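Local atomic coordinates of DNA processing protein DprA (Streptococcus pneumoniae, PDB entry 3UQZ), a protein that binds single-stranded DNA cooperatively, protects it from nucleases and helps load RecA onto it during natural transformation. Residues I8-L22 / E87-G99. Sequence-based numbering, arbitrary orientation.
Sequences IYKLKKSGLTNQQIL and EIYDAPVLLFYKG
Asn18 sets CG trans to its own nitrogen (chi1 -168°), and this carries its amide to the backbone of Ala91 and Val93 and to the Asp90 carboxylate. Tyr9 makes the same choice (chi1 -171°), which brings its ring to Phe96. The Asn18 amide is used at both ends. OD1 accepts from Val93 N at 2.8 Å, in the carbonyl plane and on a lone pair. ND2 donates to Ala91 O at 2.8 Å, standing above that carbonyl's plane, and to Asp90 OD1 at 3.0 Å, above the carboxylate plane. Two waters link Gln19 and Asp90, one of them weakly held by Gln19 N. Val93 enters between the two helices: CG1 meets Ile8 CG2 at 3.5 Å, and CG2 packs on Ile21 and Leu22. Where the strand begins, Leu94 CD2 touches Tyr9 CB. Phe96 then points the edge at CZ into one face of Tyr9, a T-shaped pair with planes at 83°. Lys13 CG lies over the opposite face, and Tyr9 OH is hydrogen-bonded to Glu67 OE2. The contact thus joins two SAM-domain helices to loop 89-93 and antiparallel strand 94-99 of the Rossmann-like sheet. Three bonds fix the Asn18 amide's rotation, two to main chain, while apolar and aromatic groups hold helix 5-13.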
loop_
_atom_site.group_PDB
_atom_site.type_symbol
_atom_site.label_atom_id
_atom_site.label_comp_id
_atom_site.label_asym_id
_atom_site.label_seq_id
_atom_site.Cartn_x
_atom_site.Cartn_y
_atom_site.Cartn_z
ATOM N N ILE A 8 -34.217 -30.407 -1.862
ATOM C CA ILE A 8 -32.858 -29.937 -1.574
ATOM C C ILE A 8 -32.763 -29.628 -0.064
ATOM O O ILE A 8 -31.866 -30.144 0.607
ATOM C CB ILE A 8 -32.460 -28.727 -2.471
ATOM C CG1 ILE A 8 -32.232 -29.173 -3.944
ATOM C CG2 ILE A 8 -31.227 -28.040 -1.921
ATOM C CD1 ILE A 8 -32.193 -28.046 -5.006
ATOM N N TYR A 9 -33.741 -28.865 0.470
ATOM C CA TYR A 9 -33.839 -28.543 1.896
ATOM C C TYR A 9 -33.973 -29.814 2.727
ATOM O O TYR A 9 -33.266 -29.954 3.730
ATOM C CB TYR A 9 -35.016 -27.587 2.167
ATOM C CG TYR A 9 -35.050 -27.037 3.578
ATOM C CD1 TYR A 9 -33.945 -26.387 4.122
ATOM C CD2 TYR A 9 -36.199 -27.141 4.363
ATOM C CE1 TYR A 9 -33.970 -25.881 5.421
ATOM C CE2 TYR A 9 -36.237 -26.630 5.661
ATOM C CZ TYR A 9 -35.119 -26.001 6.183
ATOM O OH TYR A 9 -35.143 -25.493 7.458
ATOM N N LYS A 10 -34.849 -30.760 2.285
ATOM C CA LYS A 10 -35.061 -32.052 2.948
ATOM C C LYS A 10 -33.763 -32.893 3.005
ATOM O O LYS A 10 -33.531 -33.564 4.013
ATOM C CB LYS A 10 -36.224 -32.820 2.306
ATOM C CG LYS A 10 -36.784 -33.933 3.181
ATOM C CD LYS A 10 -37.986 -34.597 2.543
ATOM C CE LYS A 10 -38.409 -35.826 3.311
ATOM N NZ LYS A 10 -39.482 -36.558 2.606
ATOM N N LEU A 11 -32.901 -32.812 1.957
ATOM C CA LEU A 11 -31.602 -33.510 1.913
ATOM C C LEU A 11 -30.615 -32.916 2.926
ATOM O O LEU A 11 -29.879 -33.660 3.567
ATOM C CB LEU A 11 -30.993 -33.514 0.494
ATOM C CG LEU A 11 -31.733 -34.307 -0.597
ATOM C CD1 LEU A 11 -31.094 -34.094 -1.938
ATOM C CD2 LEU A 11 -31.748 -35.787 -0.300
ATOM N N LYS A 12 -30.623 -31.579 3.089
ATOM C CA LYS A 12 -29.800 -30.859 4.069
ATOM C C LYS A 12 -30.231 -31.284 5.483
ATOM O O LYS A 12 -29.381 -31.556 6.328
ATOM C CB LYS A 12 -29.953 -29.332 3.905
ATOM C CG LYS A 12 -28.844 -28.696 3.076
ATOM C CD LYS A 12 -28.958 -27.189 2.941
ATOM C CE LYS A 12 -27.605 -26.598 2.625
ATOM N NZ LYS A 12 -27.719 -25.256 2.021
ATOM N N LYS A 13 -31.554 -31.409 5.708
ATOM C CA LYS A 13 -32.159 -31.842 6.970
ATOM C C LYS A 13 -31.924 -33.327 7.285
ATOM O O LYS A 13 -32.038 -33.727 8.444
ATOM C CB LYS A 13 -33.662 -31.518 6.982
ATOM C CG LYS A 13 -33.946 -30.039 7.171
ATOM C CD LYS A 13 -34.113 -29.697 8.644
ATOM C CE LYS A 13 -33.877 -28.241 8.901
ATOM N NZ LYS A 13 -34.001 -27.926 10.344
ATOM N N SER A 14 -31.595 -34.136 6.263
ATOM C CA SER A 14 -31.337 -35.566 6.415
ATOM C C SER A 14 -29.864 -35.824 6.730
ATOM O O SER A 14 -29.490 -36.962 7.014
ATOM C CB SER A 14 -31.761 -36.320 5.162
ATOM O OG SER A 14 -33.116 -36.065 4.831
ATOM N N GLY A 15 -29.046 -34.770 6.671
ATOM C CA GLY A 15 -27.629 -34.829 7.002
ATOM C C GLY A 15 -26.648 -34.652 5.864
ATOM O O GLY A 15 -25.443 -34.812 6.075
ATOM N N LEU A 16 -27.131 -34.316 4.659
ATOM C CA LEU A 16 -26.248 -34.124 3.509
ATOM C C LEU A 16 -25.636 -32.725 3.521
ATOM O O LEU A 16 -26.345 -31.742 3.766
ATOM C CB LEU A 16 -27.007 -34.401 2.199
ATOM C CG LEU A 16 -26.717 -35.734 1.466
ATOM C CD1 LEU A 16 -26.575 -36.911 2.429
ATOM C CD2 LEU A 16 -27.775 -36.019 0.400
ATOM N N THR A 17 -24.310 -32.638 3.295
ATOM C CA THR A 17 -23.594 -31.358 3.241
ATOM C C THR A 17 -23.859 -30.706 1.891
ATOM O O THR A 17 -24.244 -31.388 0.938
ATOM C CB THR A 17 -22.076 -31.525 3.444
ATOM O OG1 THR A 17 -21.529 -32.235 2.338
ATOM C CG2 THR A 17 -21.719 -32.192 4.749
ATOM N N ASN A 18 -23.617 -29.391 1.805
ATOM C CA ASN A 18 -23.767 -28.618 0.575
ATOM C C ASN A 18 -22.952 -29.225 -0.568
ATOM O O ASN A 18 -23.470 -29.339 -1.679
ATOM C CB ASN A 18 -23.343 -27.188 0.820
ATOM C CG ASN A 18 -23.729 -26.282 -0.290
ATOM O OD1 ASN A 18 -24.825 -25.729 -0.287
ATOM N ND2 ASN A 18 -22.841 -26.121 -1.269
ATOM N N GLN A 19 -21.685 -29.626 -0.296
ATOM C CA GLN A 19 -20.843 -30.269 -1.309
ATOM C C GLN A 19 -21.466 -31.590 -1.769
ATOM O O GLN A 19 -21.473 -31.862 -2.972
ATOM C CB GLN A 19 -19.411 -30.501 -0.805
ATOM C CG GLN A 19 -18.366 -29.590 -1.443
ATOM C CD GLN A 19 -18.347 -29.594 -2.959
ATOM O OE1 GLN A 19 -18.575 -30.617 -3.624
ATOM N NE2 GLN A 19 -18.048 -28.442 -3.538
ATOM N N GLN A 20 -22.019 -32.388 -0.817
ATOM C CA GLN A 20 -22.669 -33.662 -1.136
ATOM C C GLN A 20 -23.887 -33.469 -2.046
ATOM O O GLN A 20 -24.027 -34.219 -3.017
ATOM C CB GLN A 20 -23.025 -34.446 0.137
ATOM C CG GLN A 20 -21.805 -35.064 0.812
ATOM C CD GLN A 20 -22.056 -35.553 2.222
ATOM O OE1 GLN A 20 -23.016 -35.157 2.908
ATOM N NE2 GLN A 20 -21.153 -36.398 2.699
ATOM N N ILE A 21 -24.730 -32.434 -1.776
ATOM C CA ILE A 21 -25.909 -32.112 -2.602
ATOM C C ILE A 21 -25.474 -31.608 -3.989
ATOM O O ILE A 21 -26.103 -31.951 -4.992
ATOM C CB ILE A 21 -26.914 -31.180 -1.872
ATOM C CG1 ILE A 21 -27.438 -31.861 -0.581
ATOM C CG2 ILE A 21 -28.082 -30.772 -2.798
ATOM C CD1 ILE A 21 -27.762 -30.988 0.499
ATOM N N LEU A 22 -24.363 -30.844 -4.044
ATOM C CA LEU A 22 -23.777 -30.363 -5.290
ATOM C C LEU A 22 -23.399 -31.524 -6.214
ATOM O O LEU A 22 -23.712 -31.446 -7.397
ATOM C CB LEU A 22 -22.567 -29.452 -5.026
ATOM C CG LEU A 22 -22.820 -27.951 -5.199
ATOM C CD1 LEU A 22 -21.740 -27.139 -4.519
ATOM C CD2 LEU A 22 -22.955 -27.572 -6.684
ATOM N N GLU A 87 -19.703 -20.198 -9.842
ATOM C CA GLU A 87 -18.308 -20.493 -10.179
ATOM C C GLU A 87 -17.402 -20.801 -8.990
ATOM O O GLU A 87 -16.287 -21.284 -9.193
ATOM C CB GLU A 87 -17.694 -19.360 -11.007
ATOM C CG GLU A 87 -18.324 -19.135 -12.366
ATOM C CD GLU A 87 -17.977 -17.762 -12.902
ATOM O OE1 GLU A 87 -18.654 -17.315 -13.854
ATOM O OE2 GLU A 87 -17.037 -17.127 -12.364
ATOM N N ILE A 88 -17.838 -20.498 -7.764
ATOM C CA ILE A 88 -17.012 -20.737 -6.581
ATOM C C ILE A 88 -17.018 -22.192 -6.161
ATOM O O ILE A 88 -17.931 -22.947 -6.506
ATOM C CB ILE A 88 -17.338 -19.791 -5.389
ATOM C CG1 ILE A 88 -18.747 -20.043 -4.805
ATOM C CG2 ILE A 88 -17.119 -18.333 -5.752
ATOM C CD1 ILE A 88 -18.855 -19.933 -3.342
ATOM N N TYR A 89 -15.999 -22.586 -5.402
ATOM C CA TYR A 89 -15.943 -23.926 -4.849
ATOM C C TYR A 89 -16.971 -23.945 -3.699
ATOM O O TYR A 89 -17.020 -22.996 -2.901
ATOM C CB TYR A 89 -14.523 -24.253 -4.343
ATOM C CG TYR A 89 -14.471 -25.507 -3.497
ATOM C CD1 TYR A 89 -14.686 -26.763 -4.063
ATOM C CD2 TYR A 89 -14.264 -25.435 -2.124
ATOM C CE1 TYR A 89 -14.684 -27.916 -3.281
ATOM C CE2 TYR A 89 -14.264 -26.582 -1.333
ATOM C CZ TYR A 89 -14.472 -27.821 -1.917
ATOM O OH TYR A 89 -14.464 -28.960 -1.147
ATOM N N ASP A 90 -17.806 -24.996 -3.641
ATOM C CA ASP A 90 -18.850 -25.170 -2.620
ATOM C C ASP A 90 -19.925 -24.067 -2.684
ATOM O O ASP A 90 -20.358 -23.548 -1.657
ATOM C CB ASP A 90 -18.243 -25.358 -1.203
ATOM C CG ASP A 90 -19.153 -26.007 -0.180
ATOM O OD1 ASP A 90 -20.005 -26.815 -0.577
ATOM O OD2 ASP A 90 -18.998 -25.713 1.026
ATOM N N ALA A 91 -20.363 -23.722 -3.910
ATOM C CA ALA A 91 -21.399 -22.718 -4.143
ATOM C C ALA A 91 -22.679 -23.079 -3.359
ATOM O O ALA A 91 -23.043 -24.255 -3.330
ATOM C CB ALA A 91 -21.704 -22.626 -5.624
ATOM N N PRO A 92 -23.334 -22.124 -2.650
ATOM C CA PRO A 92 -24.560 -22.476 -1.899
ATOM C C PRO A 92 -25.584 -23.128 -2.805
ATOM O O PRO A 92 -25.873 -22.645 -3.896
ATOM C CB PRO A 92 -25.059 -21.136 -1.337
ATOM C CG PRO A 92 -24.352 -20.108 -2.099
ATOM C CD PRO A 92 -23.034 -20.683 -2.536
ATOM N N VAL A 93 -26.050 -24.288 -2.390
ATOM C CA VAL A 93 -27.002 -25.084 -3.153
ATOM C C VAL A 93 -28.451 -24.541 -3.061
ATOM O O VAL A 93 -29.203 -24.626 -4.034
ATOM C CB VAL A 93 -26.809 -26.572 -2.793
ATOM C CG1 VAL A 93 -27.871 -27.108 -1.841
ATOM C CG2 VAL A 93 -26.650 -27.419 -4.031
ATOM N N LEU A 94 -28.802 -23.924 -1.918
ATOM C CA LEU A 94 -30.115 -23.339 -1.654
ATOM C C LEU A 94 -29.943 -22.094 -0.771
ATOM O O LEU A 94 -29.206 -22.143 0.212
ATOM C CB LEU A 94 -31.036 -24.387 -0.971
ATOM C CG LEU A 94 -32.457 -23.960 -0.545
ATOM C CD1 LEU A 94 -33.414 -23.958 -1.711
ATOM C CD2 LEU A 94 -32.989 -24.866 0.543
ATOM N N LEU A 95 -30.613 -20.988 -1.140
ATOM C CA LEU A 95 -30.588 -19.716 -0.405
ATOM C C LEU A 95 -31.988 -19.196 -0.141
ATOM O O LEU A 95 -32.786 -19.057 -1.070
ATOM C CB LEU A 95 -29.775 -18.608 -1.137
ATOM C CG LEU A 95 -28.243 -18.727 -1.157
ATOM C CD1 LEU A 95 -27.643 -17.834 -2.218
ATOM C CD2 LEU A 95 -27.644 -18.409 0.195
ATOM N N PHE A 96 -32.274 -18.891 1.131
ATOM C CA PHE A 96 -33.522 -18.283 1.569
ATOM C C PHE A 96 -33.299 -16.788 1.536
ATOM O O PHE A 96 -32.175 -16.339 1.769
ATOM C CB PHE A 96 -33.892 -18.719 2.982
ATOM C CG PHE A 96 -34.224 -20.179 3.089
ATOM C CD1 PHE A 96 -35.503 -20.640 2.801
ATOM C CD2 PHE A 96 -33.262 -21.098 3.490
ATOM C CE1 PHE A 96 -35.814 -21.998 2.917
ATOM C CE2 PHE A 96 -33.571 -22.452 3.595
ATOM C CZ PHE A 96 -34.848 -22.892 3.320
ATOM N N TYR A 97 -34.345 -16.018 1.221
ATOM C CA TYR A 97 -34.231 -14.573 1.108
ATOM C C TYR A 97 -35.425 -13.821 1.665
ATOM O O TYR A 97 -36.509 -14.374 1.854
ATOM C CB TYR A 97 -33.932 -14.158 -0.344
ATOM C CG TYR A 97 -35.102 -14.294 -1.290
ATOM C CD1 TYR A 97 -35.960 -13.224 -1.532
ATOM C CD2 TYR A 97 -35.334 -15.486 -1.974
ATOM C CE1 TYR A 97 -37.039 -13.344 -2.399
ATOM C CE2 TYR A 97 -36.413 -15.619 -2.847
ATOM C CZ TYR A 97 -37.261 -14.545 -3.057
ATOM O OH TYR A 97 -38.307 -14.666 -3.939
ATOM N N LYS A 98 -35.193 -12.538 1.898
ATOM C CA LYS A 98 -36.135 -11.556 2.385
ATOM C C LYS A 98 -35.807 -10.276 1.614
ATOM O O LYS A 98 -34.733 -9.715 1.782
ATOM C CB LYS A 98 -35.951 -11.375 3.902
ATOM C CG LYS A 98 -36.974 -10.473 4.550
ATOM C CD LYS A 98 -38.040 -11.236 5.317
ATOM C CE LYS A 98 -38.993 -10.289 6.021
ATOM N NZ LYS A 98 -39.717 -9.382 5.077
ATOM N N GLY A 99 -36.695 -9.890 0.717
ATOM C CA GLY A 99 -36.527 -8.688 -0.080
ATOM C C GLY A 99 -36.650 -8.872 -1.579
ATOM O O GLY A 99 -37.317 -9.791 -2.066
HETATM O O HOH W 1 -20.434 -27.827 2.423
HETATM O O HOH W 2 -17.524 -27.101 -5.727
#